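Glucose-binding protein (Thermus thermophilus HB27, PDB 2B3F) binds glucose or galactose between its two domains and probably delivers the sugar to a binding-protein-dependent transport system. Local coordinates at residues 75-80 and 105-110; 85-90 and 295-300; 157-162 and 228-233. All coordinates share one frame; numbering follows the deposited sequence.

Interactions 1 and 2 lie on one side of the chain's centre and interaction 3 on the other, about 42 Å from either, centre to centre. The first two are neighbours: Ile105 packs on Phe88, and helices 69-76 and 85-91 follow one another in the chain. Both are partly buried. Interaction 1 sets a tyrosine against two valines by apolar contact; interaction 2 pairs leucines on its inner side and becomes exposed at Gln90, which lies across an arginine. Interaction 3 is buried, joins a helix to a short edge strand of the four-stranded sheet through small apolar contacts, and is completed by a water that links an arginine to backbone carbonyls.

Interaction 1: residues 75-80 and 105-110; sequences WVVANR and ISYKGG
Tyr107 reaches across to Val76 and Val77 near the C-terminal end of helix 69-76. Its CB bond already points toward that helix, and with CG anti to the backbone N (chi1 -177°) the ring swings out so that its CD2-CE2 side lies beside the two valines. CD2 comes first, 4.0 Å from Val76 CG1. One bond further on, CE2 lies 4.0 Å from Val77 CG1, and at the tip OH is 4.1 Å from that same Val77 CG1. The methyls approach the ring obliquely, each valine offering a single branch. The Val76 and Tyr107 side chains run antiparallel as they pass, whereas Val77, more exposed, runs at a slant to the ring. Lys108 lays its CG 3.6 Å above one face of the Tyr107 ring, toward the rim, and Ile72 of the same helix also touches the tyrosine, while Val76 packs further in on Trp112.

Both chains turn just beyond the contact. On one side Asn79, with positive phi, closes a Schellman motif: Arg80 N bonds Trp75 O at 2.9 Å and Asn79 N bonds Val76 O at 2.8 Å. On the other, Tyr107 and Gly110 are doubly bonded, N to O each way at 3.0 Å. This is a tight two-residue beta hairpin with a type I' turn at Lys108-Gly109, its first strand packed against a helix C-terminus finished by a Schellman motif.

Interaction 2: residues 85-90 and 295-300; sequences SALFRQ and WLRLVG
Leu87 projects from helix 85-91 between Leu296 and Arg297 of helix 289-299, each of its two methyls taking one of them. Its CG is anti to the backbone N, which stretches the side chain out toward the other helix, and the second torsion then directs the two methyls to different partners. CD2 rests 4.0 Å from Leu296 CD1 and only slightly further from Leu296 CB; CD1 touches Arg297 CG at 3.9 Å. Leu87 meets both of these side chains at roughly a right angle, methyl to methyl on Leu296 and methyl against the aliphatic chain on Arg297.

One turn along the first helix, Gln90 has an extended side chain that brings its amide over the aliphatic part of Arg297. Gln90 NE2 lies 3.9 Å from both Arg297 CD and Arg297 NE, an approach that is packing across the chain. Amide and guanidinium planes stand 75° apart. In the arginine CG and CD lie close to the first helix, and the bend at chi3 (53°) turns the guanidinium away from Gln90 beyond NE. NE and NH1 are engaged close by: NE makes a salt bridge with Glu91 OE2, and NH1 bonds Asn294 OD1. Glu91 follows directly on Gln90, so the salt bridge ties the same two helices together beside the apolar contact.

The short helical segments cross at -49°, with axes 11.4 Å apart at their closest, a wide spacing bridged by long side chains. Beneath, Phe88 and Leu296 both touch Val114 of strand 110-115, and the Leu296 side chain is about 11 Å from those of the sugar-binding Trp9 and Asp278. Two helices packed side by side over a central mixed sheet are characteristic of the alpha/beta domains of periplasmic solute-binding proteins.

Interaction 3: residues 157-162 and 228-233; sequences LEAPLA and VDRVVQ
Arg230 sets out from helix 224-233 with CG anti to its carbonyl carbon (chi1 -70°), stays extended at chi2, then bends at chi3 (65°), and this course lays it against Ala162 at its root and Ala159 at its end. At the root, Arg230 CB and Ala162 CB are 4.0 Å apart. At the far end Arg230 NH2 lies 4.1 Å from Ala159 CB, reached obliquely to the guanidinium. Val231, the next residue, has CG1 anti to the backbone N (chi1 177°), which leaves its CG2 branch to meet Ala162 CB at 3.9 Å. One small methyl is therefore wedged between two consecutive helix residues, and the backbones come close: the CA atoms of Ala162 and Arg230 are 6.2 Å apart.

The polar link runs through water. Arg230 NE donates to a water at 2.9 Å, and the same water lies at hydrogen-bonding distance from Ala159 O, 2.7 Å, and from Leu161 O, 2.9 Å. It has more acceptors within reach than protons to give, so these are probably shared among them.

Ala162 also pairs through its backbone with Phe238, and its side chain touches Asn239. Val228 and Val231 pack on Asn239 as well, so the helix lies against both the short, weakly bonded edge strand 161-162 and its parallel neighbour 238-240, which the helix immediately precedes in the chain. Chemically, the small Ala162 allows the close approach of helix and strand, while the bridging water lets a charged side chain serve two carbonyls that it does not bond directly, probably offsetting part of the cost of burying them.

Interaction 1: residues 75-80 and 105-110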
ATOM      1  N   TRP A  75      -7.569   4.251 -16.040  1.00 17.50           N
ATOM      2  CA  TRP A  75      -7.336   3.776 -17.425  1.00 17.71           C
ATOM      3  C   TRP A  75      -8.411   2.816 -17.923  1.00 18.03           C
ATOM      4  O   TRP A  75      -8.576   2.668 -19.141  1.00 17.98           O
ATOM      5  CB  TRP A  75      -5.890   3.248 -17.636  1.00 18.32           C
ATOM      6  CG  TRP A  75      -4.908   4.341 -17.323  1.00 17.41           C
ATOM      7  CD1 TRP A  75      -3.976   4.364 -16.322  1.00 18.63           C
ATOM      8  CD2 TRP A  75      -4.837   5.611 -17.964  1.00 17.40           C
ATOM      9  NE1 TRP A  75      -3.323   5.571 -16.313  1.00 18.16           N
ATOM     10  CE2 TRP A  75      -3.832   6.360 -17.304  1.00 17.06           C
ATOM     11  CE3 TRP A  75      -5.529   6.201 -19.027  1.00 17.20           C
ATOM     12  CZ2 TRP A  75      -3.500   7.659 -17.682  1.00 18.13           C
ATOM     13  CZ3 TRP A  75      -5.202   7.495 -19.397  1.00 18.42           C
ATOM     14  CH2 TRP A  75      -4.196   8.214 -18.721  1.00 18.20           C
ATOM     15  N   VAL A  76      -9.149   2.208 -16.992  1.00 17.94           N
ATOM     16  CA  VAL A  76     -10.290   1.346 -17.347  1.00 17.61           C
ATOM     17  C   VAL A  76     -11.480   2.164 -17.847  1.00 18.32           C
ATOM     18  O   VAL A  76     -11.970   1.930 -18.979  1.00 18.48           O
ATOM     19  CB  VAL A  76     -10.686   0.420 -16.186  1.00 17.48           C
ATOM     20  CG1 VAL A  76     -11.973  -0.323 -16.502  1.00 15.78           C
ATOM     21  CG2 VAL A  76      -9.540  -0.573 -15.892  1.00 18.22           C
ATOM     22  N   VAL A  77     -11.946   3.134 -17.058  1.00 18.64           N
ATOM     23  CA  VAL A  77     -13.060   3.983 -17.506  1.00 19.10           C
ATOM     24  C   VAL A  77     -12.720   4.761 -18.774  1.00 19.71           C
ATOM     25  O   VAL A  77     -13.613   5.124 -19.542  1.00 20.04           O
ATOM     26  CB  VAL A  77     -13.573   4.985 -16.428  1.00 19.62           C
ATOM     27  CG1 VAL A  77     -14.191   4.249 -15.255  1.00 21.90           C
ATOM     28  CG2 VAL A  77     -12.484   5.905 -15.978  1.00 20.76           C
ATOM     29  N   ALA A  78     -11.435   5.014 -18.994  1.00 20.09           N
ATOM     30  CA  ALA A  78     -10.980   5.684 -20.206  1.00 20.67           C
ATOM     31  C   ALA A  78     -10.862   4.745 -21.412  1.00 21.28           C
ATOM     32  O   ALA A  78     -10.447   5.188 -22.482  1.00 21.00           O
ATOM     33  CB  ALA A  78      -9.664   6.385 -19.948  1.00 21.04           C
ATOM     34  N   ASN A  79     -11.197   3.464 -21.231  1.00 21.35           N
ATOM     35  CA  ASN A  79     -11.194   2.488 -22.321  1.00 22.33           C
ATOM     36  C   ASN A  79      -9.797   2.288 -22.913  1.00 22.03           C
ATOM     37  O   ASN A  79      -9.631   2.156 -24.125  1.00 23.46           O
ATOM     38  CB  ASN A  79     -12.225   2.928 -23.388  1.00 23.50           C
ATOM     39  CG  ASN A  79     -13.654   2.958 -22.834  1.00 28.29           C
ATOM     40  OD1 ASN A  79     -14.330   4.008 -22.844  1.00 36.18           O
ATOM     41  ND2 ASN A  79     -14.103   1.819 -22.300  1.00 31.05           N
ATOM     42  N   ARG A  80      -8.780   2.284 -22.050  1.00 20.93           N
ATOM     43  CA  ARG A  80      -7.384   2.126 -22.486  1.00 20.55           C
ATOM     44  C   ARG A  80      -6.756   0.779 -22.133  1.00 19.81           C
ATOM     45  O   ARG A  80      -5.598   0.539 -22.479  1.00 19.98           O
ATOM     46  CB  ARG A  80      -6.520   3.256 -21.898  1.00 20.64           C
ATOM     47  CG  ARG A  80      -6.860   4.624 -22.427  1.00 21.42           C
ATOM     48  CD  ARG A  80      -6.625   4.801 -23.952  1.00 23.55           C
ATOM     49  NE  ARG A  80      -6.781   6.216 -24.341  1.00 23.60           N
ATOM     50  CZ  ARG A  80      -5.773   7.084 -24.454  1.00 24.79           C
ATOM     51  NH1 ARG A  80      -4.525   6.709 -24.222  1.00 24.13           N
ATOM     52  NH2 ARG A  80      -6.003   8.351 -24.795  1.00 24.14           N
ATOM     53  N   ILE A 105     -10.968  -5.943  -9.007  1.00 19.51           N
ATOM     54  CA  ILE A 105     -10.372  -5.823 -10.349  1.00 19.95           C
ATOM     55  C   ILE A 105     -11.409  -5.962 -11.481  1.00 20.12           C
ATOM     56  O   ILE A 105     -11.050  -5.893 -12.662  1.00 20.09           O
ATOM     57  CB  ILE A 105      -9.201  -6.839 -10.549  1.00 19.56           C
ATOM     58  CG1 ILE A 105      -9.682  -8.289 -10.335  1.00 20.03           C
ATOM     59  CG2 ILE A 105      -8.094  -6.545  -9.571  1.00 20.73           C
ATOM     60  CD1 ILE A 105      -8.650  -9.347 -10.614  1.00 20.81           C
ATOM     61  N   SER A 106     -12.676  -6.107 -11.097  1.00 20.64           N
ATOM     62  CA  SER A 106     -13.784  -6.373 -12.018  1.00 21.36           C
ATOM     63  C   SER A 106     -14.661  -5.135 -12.156  1.00 21.87           C
ATOM     64  O   SER A 106     -14.900  -4.436 -11.175  1.00 23.08           O
ATOM     65  CB  SER A 106     -14.625  -7.538 -11.487  1.00 21.14           C
ATOM     66  OG  SER A 106     -13.901  -8.756 -11.526  1.00 21.74           O
ATOM     67  N   TYR A 107     -15.141  -4.868 -13.366  1.00 22.20           N
ATOM     68  CA  TYR A 107     -15.973  -3.691 -13.619  1.00 22.43           C
ATOM     69  C   TYR A 107     -16.692  -3.819 -14.954  1.00 22.17           C
ATOM     70  O   TYR A 107     -16.067  -4.118 -15.983  1.00 20.93           O
ATOM     71  CB  TYR A 107     -15.093  -2.437 -13.639  1.00 23.31           C
ATOM     72  CG  TYR A 107     -15.828  -1.119 -13.828  1.00 23.57           C
ATOM     73  CD1 TYR A 107     -16.665  -0.622 -12.829  1.00 24.59           C
ATOM     74  CD2 TYR A 107     -15.642  -0.350 -14.979  1.00 24.31           C
ATOM     75  CE1 TYR A 107     -17.330   0.587 -12.978  1.00 25.83           C
ATOM     76  CE2 TYR A 107     -16.303   0.875 -15.138  1.00 25.54           C
ATOM     77  CZ  TYR A 107     -17.151   1.327 -14.124  1.00 26.29           C
ATOM     78  OH  TYR A 107     -17.826   2.532 -14.250  1.00 29.15           O
ATOM     79  N   LYS A 108     -17.994  -3.552 -14.941  1.00 22.80           N
ATOM     80  CA  LYS A 108     -18.806  -3.567 -16.161  1.00 24.21           C
ATOM     81  C   LYS A 108     -18.594  -4.817 -17.022  1.00 23.86           C
ATOM     82  O   LYS A 108     -18.472  -4.739 -18.239  1.00 25.35           O
ATOM     83  CB  LYS A 108     -18.581  -2.289 -16.968  1.00 24.58           C
ATOM     84  CG  LYS A 108     -19.168  -1.073 -16.273  1.00 26.75           C
ATOM     85  CD  LYS A 108     -19.506   0.041 -17.232  1.00 28.24           C
ATOM     86  CE  LYS A 108     -20.162   1.229 -16.529  1.00 31.56           C
ATOM     87  NZ  LYS A 108     -21.273   0.849 -15.568  1.00 36.42           N
ATOM     88  N   GLY A 109     -18.550  -5.972 -16.375  1.00 23.96           N
ATOM     89  CA  GLY A 109     -18.446  -7.242 -17.089  1.00 23.50           C
ATOM     90  C   GLY A 109     -17.048  -7.686 -17.489  1.00 23.54           C
ATOM     91  O   GLY A 109     -16.874  -8.766 -18.072  1.00 24.21           O
ATOM     92  N   GLY A 110     -16.034  -6.863 -17.194  1.00 22.26           N
ATOM     93  CA  GLY A 110     -14.651  -7.169 -17.538  1.00 21.30           C
ATOM     94  C   GLY A 110     -13.819  -7.371 -16.289  1.00 20.16           C
ATOM     95  O   GLY A 110     -14.263  -7.082 -15.186  1.00 19.13           O
TER

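Interaction 2: residues 85-90 and 295-300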
ATOM      1  N   SER A  85     -10.756 -11.217 -19.120  1.00 21.53           N
ATOM      2  CA  SER A  85     -11.668 -12.314 -18.756  1.00 22.27           C
ATOM      3  C   SER A  85     -11.258 -13.668 -19.362  1.00 22.32           C
ATOM      4  O   SER A  85     -11.214 -14.681 -18.655  1.00 22.21           O
ATOM      5  CB  SER A  85     -13.106 -11.956 -19.151  1.00 22.15           C
ATOM      6  OG  SER A  85     -13.553 -10.789 -18.453  1.00 23.82           O
ATOM      7  N   ALA A  86     -10.910 -13.674 -20.651  1.00 22.93           N
ATOM      8  CA  ALA A  86     -10.544 -14.938 -21.342  1.00 22.98           C
ATOM      9  C   ALA A  86      -9.274 -15.532 -20.767  1.00 23.24           C
ATOM     10  O   ALA A  86      -9.157 -16.743 -20.585  1.00 23.95           O
ATOM     11  CB  ALA A  86     -10.377 -14.684 -22.830  1.00 23.37           C
ATOM     12  N   LEU A  87      -8.302 -14.662 -20.465  1.00 22.83           N
ATOM     13  CA  LEU A  87      -7.071 -15.093 -19.826  1.00 22.40           C
ATOM     14  C   LEU A  87      -7.354 -15.668 -18.444  1.00 21.58           C
ATOM     15  O   LEU A  87      -6.771 -16.678 -18.063  1.00 21.68           O
ATOM     16  CB  LEU A  87      -6.074 -13.922 -19.736  1.00 22.44           C
ATOM     17  CG  LEU A  87      -4.716 -14.238 -19.143  1.00 22.51           C
ATOM     18  CD1 LEU A  87      -3.986 -15.247 -20.004  1.00 23.56           C
ATOM     19  CD2 LEU A  87      -3.920 -12.930 -19.036  1.00 21.88           C
ATOM     20  N   PHE A  88      -8.242 -15.028 -17.692  1.00 21.87           N
ATOM     21  CA  PHE A  88      -8.635 -15.531 -16.378  1.00 22.63           C
ATOM     22  C   PHE A  88      -9.232 -16.933 -16.502  1.00 23.82           C
ATOM     23  O   PHE A  88      -8.919 -17.817 -15.709  1.00 23.93           O
ATOM     24  CB  PHE A  88      -9.606 -14.574 -15.672  1.00 21.96           C
ATOM     25  CG  PHE A  88      -8.902 -13.545 -14.811  1.00 21.62           C
ATOM     26  CD1 PHE A  88      -8.212 -12.485 -15.398  1.00 21.60           C
ATOM     27  CD2 PHE A  88      -8.904 -13.660 -13.435  1.00 18.78           C
ATOM     28  CE1 PHE A  88      -7.537 -11.550 -14.600  1.00 21.06           C
ATOM     29  CE2 PHE A  88      -8.223 -12.726 -12.627  1.00 21.24           C
ATOM     30  CZ  PHE A  88      -7.544 -11.683 -13.230  1.00 20.60           C
ATOM     31  N   ARG A  89     -10.078 -17.129 -17.507  1.00 25.16           N
ATOM     32  CA  ARG A  89     -10.641 -18.463 -17.732  1.00 26.24           C
ATOM     33  C   ARG A  89      -9.542 -19.456 -18.090  1.00 25.99           C
ATOM     34  O   ARG A  89      -9.438 -20.531 -17.487  1.00 26.19           O
ATOM     35  CB  ARG A  89     -11.687 -18.415 -18.831  1.00 26.67           C
ATOM     36  CG  ARG A  89     -12.972 -17.736 -18.395  1.00 30.28           C
ATOM     37  CD  ARG A  89     -14.109 -17.978 -19.386  1.00 31.94           C
ATOM     38  NE  ARG A  89     -14.006 -17.104 -20.554  1.00 37.21           N
ATOM     39  CZ  ARG A  89     -14.425 -15.833 -20.603  1.00 39.44           C
ATOM     40  NH1 ARG A  89     -15.006 -15.253 -19.545  1.00 41.38           N
ATOM     41  NH2 ARG A  89     -14.272 -15.129 -21.726  1.00 39.17           N
ATOM     42  N   GLN A  90      -8.710 -19.090 -19.054  1.00 25.89           N
ATOM     43  CA  GLN A  90      -7.608 -19.943 -19.483  1.00 25.85           C
ATOM     44  C   GLN A  90      -6.740 -20.424 -18.323  1.00 25.62           C
ATOM     45  O   GLN A  90      -6.344 -21.581 -18.278  1.00 26.16           O
ATOM     46  CB  GLN A  90      -6.752 -19.215 -20.524  1.00 25.69           C
ATOM     47  CG  GLN A  90      -5.417 -19.875 -20.802  1.00 26.89           C
ATOM     48  CD  GLN A  90      -4.619 -19.152 -21.859  1.00 28.06           C
ATOM     49  OE1 GLN A  90      -5.062 -19.026 -23.000  1.00 31.95           O
ATOM     50  NE2 GLN A  90      -3.426 -18.670 -21.489  1.00 29.64           N
ATOM     51  N   TRP A 295       3.917 -12.305 -19.321  1.00 18.50           N
ATOM     52  CA  TRP A 295       4.254 -11.729 -18.024  1.00 18.15           C
ATOM     53  C   TRP A 295       3.065 -11.865 -17.064  1.00 17.64           C
ATOM     54  O   TRP A 295       3.232 -12.265 -15.920  1.00 16.74           O
ATOM     55  CB  TRP A 295       4.694 -10.261 -18.198  1.00 18.16           C
ATOM     56  CG  TRP A 295       4.871  -9.490 -16.920  1.00 17.73           C
ATOM     57  CD1 TRP A 295       4.011  -8.579 -16.407  1.00 17.88           C
ATOM     58  CD2 TRP A 295       5.970  -9.568 -15.998  1.00 18.76           C
ATOM     59  NE1 TRP A 295       4.498  -8.070 -15.234  1.00 18.04           N
ATOM     60  CE2 TRP A 295       5.693  -8.663 -14.948  1.00 17.69           C
ATOM     61  CE3 TRP A 295       7.159 -10.298 -15.961  1.00 17.20           C
ATOM     62  CZ2 TRP A 295       6.568  -8.463 -13.881  1.00 17.49           C
ATOM     63  CZ3 TRP A 295       8.012 -10.127 -14.892  1.00 18.22           C
ATOM     64  CH2 TRP A 295       7.721  -9.194 -13.868  1.00 17.18           C
ATOM     65  N   LEU A 296       1.864 -11.537 -17.532  1.00 18.14           N
ATOM     66  CA  LEU A 296       0.655 -11.687 -16.698  1.00 18.50           C
ATOM     67  C   LEU A 296       0.475 -13.124 -16.199  1.00 18.77           C
ATOM     68  O   LEU A 296       0.130 -13.367 -15.032  1.00 17.76           O
ATOM     69  CB  LEU A 296      -0.595 -11.227 -17.462  1.00 18.77           C
ATOM     70  CG  LEU A 296      -0.613  -9.779 -17.950  1.00 19.25           C
ATOM     71  CD1 LEU A 296      -1.937  -9.454 -18.604  1.00 18.92           C
ATOM     72  CD2 LEU A 296      -0.306  -8.805 -16.790  1.00 19.70           C
ATOM     73  N   ARG A 297       0.720 -14.094 -17.086  1.00 19.41           N
ATOM     74  CA  ARG A 297       0.592 -15.496 -16.703  1.00 19.84           C
ATOM     75  C   ARG A 297       1.584 -15.860 -15.613  1.00 19.45           C
ATOM     76  O   ARG A 297       1.266 -16.621 -14.698  1.00 19.77           O
ATOM     77  CB  ARG A 297       0.760 -16.405 -17.927  1.00 20.65           C
ATOM     78  CG  ARG A 297      -0.344 -16.217 -18.968  1.00 21.38           C
ATOM     79  CD  ARG A 297      -0.105 -17.053 -20.220  1.00 23.92           C
ATOM     80  NE  ARG A 297       0.108 -18.445 -19.825  1.00 27.77           N
ATOM     81  CZ  ARG A 297       1.133 -19.210 -20.196  1.00 30.99           C
ATOM     82  NH1 ARG A 297       2.063 -18.763 -21.039  1.00 33.92           N
ATOM     83  NH2 ARG A 297       1.205 -20.463 -19.741  1.00 31.40           N
ATOM     84  N   LEU A 298       2.784 -15.284 -15.689  1.00 18.85           N
ATOM     85  CA  LEU A 298       3.785 -15.489 -14.656  1.00 19.26           C
ATOM     86  C   LEU A 298       3.414 -14.836 -13.321  1.00 18.35           C
ATOM     87  O   LEU A 298       3.469 -15.461 -12.269  1.00 17.85           O
ATOM     88  CB  LEU A 298       5.157 -14.979 -15.124  1.00 19.04           C
ATOM     89  CG  LEU A 298       6.248 -14.949 -14.050  1.00 20.03           C
ATOM     90  CD1 LEU A 298       6.535 -16.315 -13.515  1.00 24.26           C
ATOM     91  CD2 LEU A 298       7.524 -14.313 -14.600  1.00 20.59           C
ATOM     92  N   VAL A 299       3.054 -13.557 -13.359  1.00 18.99           N
ATOM     93  CA  VAL A 299       2.758 -12.859 -12.093  1.00 19.40           C
ATOM     94  C   VAL A 299       1.487 -13.400 -11.430  1.00 18.15           C
ATOM     95  O   VAL A 299       1.339 -13.297 -10.227  1.00 18.28           O
ATOM     96  CB  VAL A 299       2.712 -11.297 -12.237  1.00 19.99           C
ATOM     97  CG1 VAL A 299       4.001 -10.770 -12.887  1.00 22.74           C
ATOM     98  CG2 VAL A 299       1.536 -10.857 -12.981  1.00 21.74           C
ATOM     99  N   GLY A 300       0.599 -14.006 -12.216  1.00 18.45           N
ATOM    100  CA  GLY A 300      -0.588 -14.683 -11.678  1.00 18.95           C
ATOM    101  C   GLY A 300      -0.391 -16.118 -11.178  1.00 19.44           C
ATOM    102  O   GLY A 300      -1.328 -16.723 -10.644  1.00 19.85           O
TER

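Interaction 3: residues 157-162 and 228-233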
ATOM      1  N   LEU A 157      13.634  10.518  24.479  1.00 31.93           N
ATOM      2  CA  LEU A 157      13.345  10.227  23.068  1.00 31.53           C
ATOM      3  C   LEU A 157      12.427  11.329  22.534  1.00 30.46           C
ATOM      4  O   LEU A 157      11.222  11.287  22.731  1.00 30.75           O
ATOM      5  CB  LEU A 157      12.704   8.838  22.916  1.00 31.33           C
ATOM      6  CG  LEU A 157      12.634   8.226  21.496  1.00 31.45           C
ATOM      7  CD1 LEU A 157      13.997   8.034  20.886  1.00 30.70           C
ATOM      8  CD2 LEU A 157      11.894   6.910  21.516  1.00 31.21           C
ATOM      9  N   GLU A 158      13.040  12.315  21.879  1.00 30.15           N
ATOM     10  CA  GLU A 158      12.387  13.525  21.367  1.00 30.38           C
ATOM     11  C   GLU A 158      11.197  13.282  20.422  1.00 28.74           C
ATOM     12  O   GLU A 158      10.212  14.017  20.442  1.00 28.12           O
ATOM     13  CB  GLU A 158      13.405  14.359  20.582  1.00 30.97           C
ATOM     14  CG  GLU A 158      14.029  15.523  21.318  1.00 35.15           C
ATOM     15  CD  GLU A 158      15.033  16.285  20.441  1.00 35.56           C
ATOM     16  OE1 GLU A 158      14.749  16.501  19.238  1.00 39.93           O
ATOM     17  OE2 GLU A 158      16.122  16.654  20.959  1.00 42.98           O
ATOM     18  N   ALA A 159      11.347  12.285  19.556  1.00 26.97           N
ATOM     19  CA  ALA A 159      10.383  12.024  18.487  1.00 25.70           C
ATOM     20  C   ALA A 159      10.167  10.522  18.456  1.00 24.14           C
ATOM     21  O   ALA A 159      10.809   9.821  17.662  1.00 23.83           O
ATOM     22  CB  ALA A 159      10.907  12.523  17.167  1.00 25.32           C
ATOM     23  N   PRO A 160       9.318  10.020  19.366  1.00 23.32           N
ATOM     24  CA  PRO A 160       9.069   8.576  19.429  1.00 22.86           C
ATOM     25  C   PRO A 160       8.415   7.971  18.178  1.00 21.97           C
ATOM     26  O   PRO A 160       8.530   6.758  17.969  1.00 22.44           O
ATOM     27  CB  PRO A 160       8.116   8.427  20.626  1.00 23.18           C
ATOM     28  CG  PRO A 160       8.248   9.690  21.399  1.00 23.57           C
ATOM     29  CD  PRO A 160       8.573  10.746  20.411  1.00 23.73           C
ATOM     30  N   LEU A 161       7.733   8.793  17.386  1.00 20.24           N
ATOM     31  CA  LEU A 161       7.132   8.325  16.123  1.00 19.67           C
ATOM     32  C   LEU A 161       7.987   8.741  14.937  1.00 18.91           C
ATOM     33  O   LEU A 161       8.296   9.923  14.771  1.00 18.36           O
ATOM     34  CB  LEU A 161       5.709   8.860  15.969  1.00 19.40           C
ATOM     35  CG  LEU A 161       4.995   8.454  14.664  1.00 20.09           C
ATOM     36  CD1 LEU A 161       4.827   6.951  14.610  1.00 20.26           C
ATOM     37  CD2 LEU A 161       3.661   9.152  14.548  1.00 19.65           C
ATOM     38  N   ALA A 162       8.382   7.759  14.124  1.00 17.25           N
ATOM     39  CA  ALA A 162       9.071   7.999  12.867  1.00 16.97           C
ATOM     40  C   ALA A 162       8.027   8.293  11.800  1.00 15.83           C
ATOM     41  O   ALA A 162       6.976   7.637  11.761  1.00 15.50           O
ATOM     42  CB  ALA A 162       9.915   6.788  12.463  1.00 16.93           C
ATOM     43  N   VAL A 228      11.697   4.280   8.378  1.00 15.75           N
ATOM     44  CA  VAL A 228      11.939   2.978   8.981  1.00 16.58           C
ATOM     45  C   VAL A 228      13.312   2.948   9.646  1.00 16.81           C
ATOM     46  O   VAL A 228      13.447   2.432  10.759  1.00 16.91           O
ATOM     47  CB  VAL A 228      11.805   1.805   7.945  1.00 16.27           C
ATOM     48  CG1 VAL A 228      12.215   0.467   8.585  1.00 17.08           C
ATOM     49  CG2 VAL A 228      10.362   1.734   7.441  1.00 16.94           C
ATOM     50  N   ASP A 229      14.303   3.496   8.953  1.00 17.12           N
ATOM     51  CA  ASP A 229      15.669   3.549   9.453  1.00 18.21           C
ATOM     52  C   ASP A 229      15.718   4.201  10.841  1.00 18.83           C
ATOM     53  O   ASP A 229      16.501   3.777  11.680  1.00 19.10           O
ATOM     54  CB  ASP A 229      16.571   4.340   8.500  1.00 18.26           C
ATOM     55  CG  ASP A 229      16.944   3.580   7.251  1.00 16.91           C
ATOM     56  OD1 ASP A 229      16.699   2.342   7.163  1.00 17.14           O
ATOM     57  OD2 ASP A 229      17.515   4.232   6.355  1.00 18.42           O
ATOM     58  N   ARG A 230      14.893   5.219  11.091  1.00 18.97           N
ATOM     59  CA  ARG A 230      14.883   5.867  12.410  1.00 20.02           C
ATOM     60  C   ARG A 230      14.529   4.903  13.512  1.00 20.18           C
ATOM     61  O   ARG A 230      15.089   4.967  14.606  1.00 20.41           O
ATOM     62  CB  ARG A 230      13.921   7.079  12.472  1.00 19.93           C
ATOM     63  CG  ARG A 230      14.391   8.271  11.652  1.00 21.04           C
ATOM     64  CD  ARG A 230      13.423   9.434  11.734  1.00 23.71           C
ATOM     65  NE  ARG A 230      13.358   9.955  13.089  1.00 27.36           N
ATOM     66  CZ  ARG A 230      14.214  10.831  13.595  1.00 27.95           C
ATOM     67  NH1 ARG A 230      15.193  11.324  12.839  1.00 28.94           N
ATOM     68  NH2 ARG A 230      14.077  11.213  14.857  1.00 29.26           N
ATOM     69  N   VAL A 231      13.588   4.006  13.245  1.00 19.27           N
ATOM     70  CA  VAL A 231      13.228   2.984  14.203  1.00 20.26           C
ATOM     71  C   VAL A 231      14.392   1.990  14.400  1.00 20.51           C
ATOM     72  O   VAL A 231      14.728   1.637  15.548  1.00 21.29           O
ATOM     73  CB  VAL A 231      11.927   2.245  13.787  1.00 19.69           C
ATOM     74  CG1 VAL A 231      11.609   1.128  14.749  1.00 19.21           C
ATOM     75  CG2 VAL A 231      10.774   3.220  13.728  1.00 19.36           C
ATOM     76  N   VAL A 232      15.000   1.546  13.304  1.00 20.93           N
ATOM     77  CA  VAL A 232      16.135   0.606  13.374  1.00 21.73           C
ATOM     78  C   VAL A 232      17.273   1.207  14.227  1.00 23.15           C
ATOM     79  O   VAL A 232      17.922   0.507  15.007  1.00 23.70           O
ATOM     80  CB  VAL A 232      16.605   0.210  11.969  1.00 22.03           C
ATOM     81  CG1 VAL A 232      17.859  -0.703  12.018  1.00 21.60           C
ATOM     82  CG2 VAL A 232      15.425  -0.503  11.228  1.00 20.50           C
ATOM     83  N   GLN A 233      17.453   2.512  14.093  1.00 24.01           N
ATOM     84  CA  GLN A 233      18.454   3.285  14.846  1.00 24.89           C
ATOM     85  C   GLN A 233      18.073   3.631  16.301  1.00 25.86           C
ATOM     86  O   GLN A 233      18.921   4.060  17.077  1.00 27.19           O
ATOM     87  CB  GLN A 233      18.723   4.573  14.093  1.00 24.57           C
ATOM     88  CG  GLN A 233      19.422   4.357  12.784  1.00 24.27           C
ATOM     89  CD  GLN A 233      19.219   5.492  11.810  1.00 25.25           C
ATOM     90  OE1 GLN A 233      18.431   6.400  12.060  1.00 27.02           O
ATOM     91  NE2 GLN A 233      19.918   5.442  10.680  1.00 26.37           N
TER
HETATM   92  O   HOH W   1      11.140   9.993  15.000  1.00 20.65           O